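Local coordinates for glutamine synthetase (Helicobacter pylori, PDB 5ZLI), which is a type I-beta glutamine synthetase, assembled from twelve subunits that each join a beta-grasp domain to a larger catalytic domain, at residues I86-A91 / L210-L215. Sequence-based numbering, arbitrary orientation.
Sequences IDPFSA and LNQVGL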
loop_
_atom_site.group_PDB
_atom_site.type_symbol
_atom_site.label_atom_id
_atom_site.label_comp_id
_atom_site.label_asym_id
_atom_site.label_seq_id
_atom_site.Cartn_x
_atom_site.Cartn_y
_atom_site.Cartn_z
ATOM N N ILE B 86 35.032 -1.850 37.506
ATOM C CA ILE B 86 34.421 -2.870 36.664
ATOM C C ILE B 86 33.363 -2.238 35.771
ATOM O O ILE B 86 32.426 -1.589 36.257
ATOM C CB ILE B 86 33.817 -3.987 37.522
ATOM C CG1 ILE B 86 34.934 -4.800 38.180
ATOM C CG2 ILE B 86 32.877 -4.807 36.706
ATOM C CD1 ILE B 86 34.450 -5.986 39.039
ATOM N N ASP B 87 33.481 -2.459 34.468
ATOM C CA ASP B 87 32.494 -1.938 33.531
ATOM C C ASP B 87 31.180 -2.697 33.676
ATOM O O ASP B 87 31.148 -3.918 33.430
ATOM C CB ASP B 87 33.065 -2.035 32.122
ATOM C CG ASP B 87 32.280 -1.234 31.112
ATOM O OD1 ASP B 87 31.240 -0.673 31.481
ATOM O OD2 ASP B 87 32.760 -1.087 29.963
ATOM N N PRO B 88 30.077 -2.031 34.051
ATOM C CA PRO B 88 28.810 -2.764 34.244
ATOM C C PRO B 88 28.193 -3.230 32.949
ATOM O O PRO B 88 27.490 -4.249 32.948
ATOM C CB PRO B 88 27.910 -1.742 34.944
ATOM C CG PRO B 88 28.413 -0.442 34.464
ATOM C CD PRO B 88 29.915 -0.593 34.315
ATOM N N PHE B 89 28.485 -2.552 31.834
ATOM C CA PHE B 89 27.752 -2.805 30.604
ATOM C C PHE B 89 28.235 -4.060 29.908
ATOM O O PHE B 89 27.407 -4.864 29.470
ATOM C CB PHE B 89 27.898 -1.628 29.645
ATOM C CG PHE B 89 27.525 -0.323 30.237
ATOM C CD1 PHE B 89 26.206 -0.073 30.589
ATOM C CD2 PHE B 89 28.476 0.670 30.424
ATOM C CE1 PHE B 89 25.833 1.147 31.142
ATOM C CE2 PHE B 89 28.125 1.891 30.977
ATOM C CZ PHE B 89 26.796 2.130 31.341
ATOM N N SER B 90 29.552 -4.273 29.849
ATOM C CA SER B 90 30.088 -5.397 29.090
ATOM C C SER B 90 29.483 -6.712 29.567
ATOM O O SER B 90 29.312 -6.941 30.769
ATOM C CB SER B 90 31.614 -5.455 29.183
ATOM O OG SER B 90 32.031 -5.440 30.528
ATOM N N ALA B 91 29.110 -7.550 28.596
ATOM C CA ALA B 91 28.490 -8.836 28.894
ATOM C C ALA B 91 29.403 -9.707 29.747
ATOM O O ALA B 91 28.976 -10.253 30.770
ATOM C CB ALA B 91 28.133 -9.539 27.585
ATOM N N LEU B 210 26.669 5.708 37.860
ATOM C CA LEU B 210 27.803 6.562 38.181
ATOM C C LEU B 210 28.456 6.105 39.471
ATOM O O LEU B 210 29.674 5.940 39.545
ATOM C CB LEU B 210 27.353 8.005 38.323
ATOM C CG LEU B 210 26.845 8.651 37.047
ATOM C CD1 LEU B 210 26.420 10.084 37.296
ATOM C CD2 LEU B 210 27.920 8.588 36.011
ATOM N N ASN B 211 27.660 5.839 40.491
ATOM C CA ASN B 211 28.277 5.366 41.713
ATOM C C ASN B 211 28.932 4.025 41.486
ATOM O O ASN B 211 29.967 3.739 42.098
ATOM C CB ASN B 211 27.276 5.268 42.861
ATOM C CG ASN B 211 26.404 6.484 43.001
ATOM O OD1 ASN B 211 25.199 6.352 43.087
ATOM N ND2 ASN B 211 27.000 7.663 43.055
ATOM N N GLN B 212 28.378 3.199 40.588
ATOM C CA GLN B 212 28.991 1.884 40.374
ATOM C C GLN B 212 30.441 2.009 39.926
ATOM O O GLN B 212 31.248 1.100 40.142
ATOM C CB GLN B 212 28.200 1.077 39.353
ATOM C CG GLN B 212 26.920 0.527 39.896
ATOM C CD GLN B 212 26.206 -0.328 38.886
ATOM O OE1 GLN B 212 26.795 -1.249 38.302
ATOM N NE2 GLN B 212 24.932 -0.016 38.645
ATOM N N VAL B 213 30.790 3.133 39.322
ATOM C CA VAL B 213 32.068 3.284 38.687
ATOM C C VAL B 213 32.984 4.182 39.516
ATOM O O VAL B 213 33.958 4.735 38.998
ATOM C CB VAL B 213 31.901 3.776 37.247
ATOM C CG1 VAL B 213 30.999 2.840 36.531
ATOM C CG2 VAL B 213 31.323 5.157 37.212
ATOM N N GLY B 214 32.665 4.335 40.803
ATOM C CA GLY B 214 33.463 5.099 41.744
ATOM C C GLY B 214 33.255 6.596 41.717
ATOM O O GLY B 214 34.190 7.342 42.001
ATOM N N LEU B 215 32.053 7.056 41.423
ATOM C CA LEU B 215 31.731 8.470 41.375
ATOM C C LEU B 215 30.618 8.791 42.347
ATOM O O LEU B 215 29.633 8.055 42.431
ATOM C CB LEU B 215 31.300 8.891 39.981
ATOM C CG LEU B 215 32.202 9.856 39.241
ATOM C CD1 LEU B 215 31.546 10.231 37.936
ATOM C CD2 LEU B 215 32.295 11.084 40.141
#
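P88 and Q212 bring the two backbones closest, their CA atoms 7.7 Å apart, where the loop leaving strand 84-87 passes the C-terminal end of helix 200-212. That helix finishes in a Schellman motif: L215 N bonds to L210 O at 3.2 Å, G214 N bonds to N211 O, and G214 takes the positive phi of the C' position. L210 O also accepts from V213 N, two backbone N-H groups sharing this oxygen. From the last helical turn, N211 ND2 gives L215 O, which lies close to the plane of the N211 amide, a nearly straight bond of 2.7 Å, tying that turn to the chain that leaves it.

The proline ring does the touching. Its CB meets the amide oxygen of Q212, P88 CB to Q212 OE1 3.6 Å, while P88 CD faces the V213 methyl CG1 at 4.2 Å. Q212 CG stands beside the backbone N (chi1 -75°), and the chain then runs extended to carry the amide to the proline. On its own side of the contact, P88 CG sits over one face of the F89 ring; P88 and F89 both touch V209, and the F89 ring meets that of Y250 edge-to-face.

No hydrogen bond or salt bridge crosses between the segments; with 123 Å² buried, beta-grasp and catalytic portions of one chain meet here through light, mostly van der Waals packing.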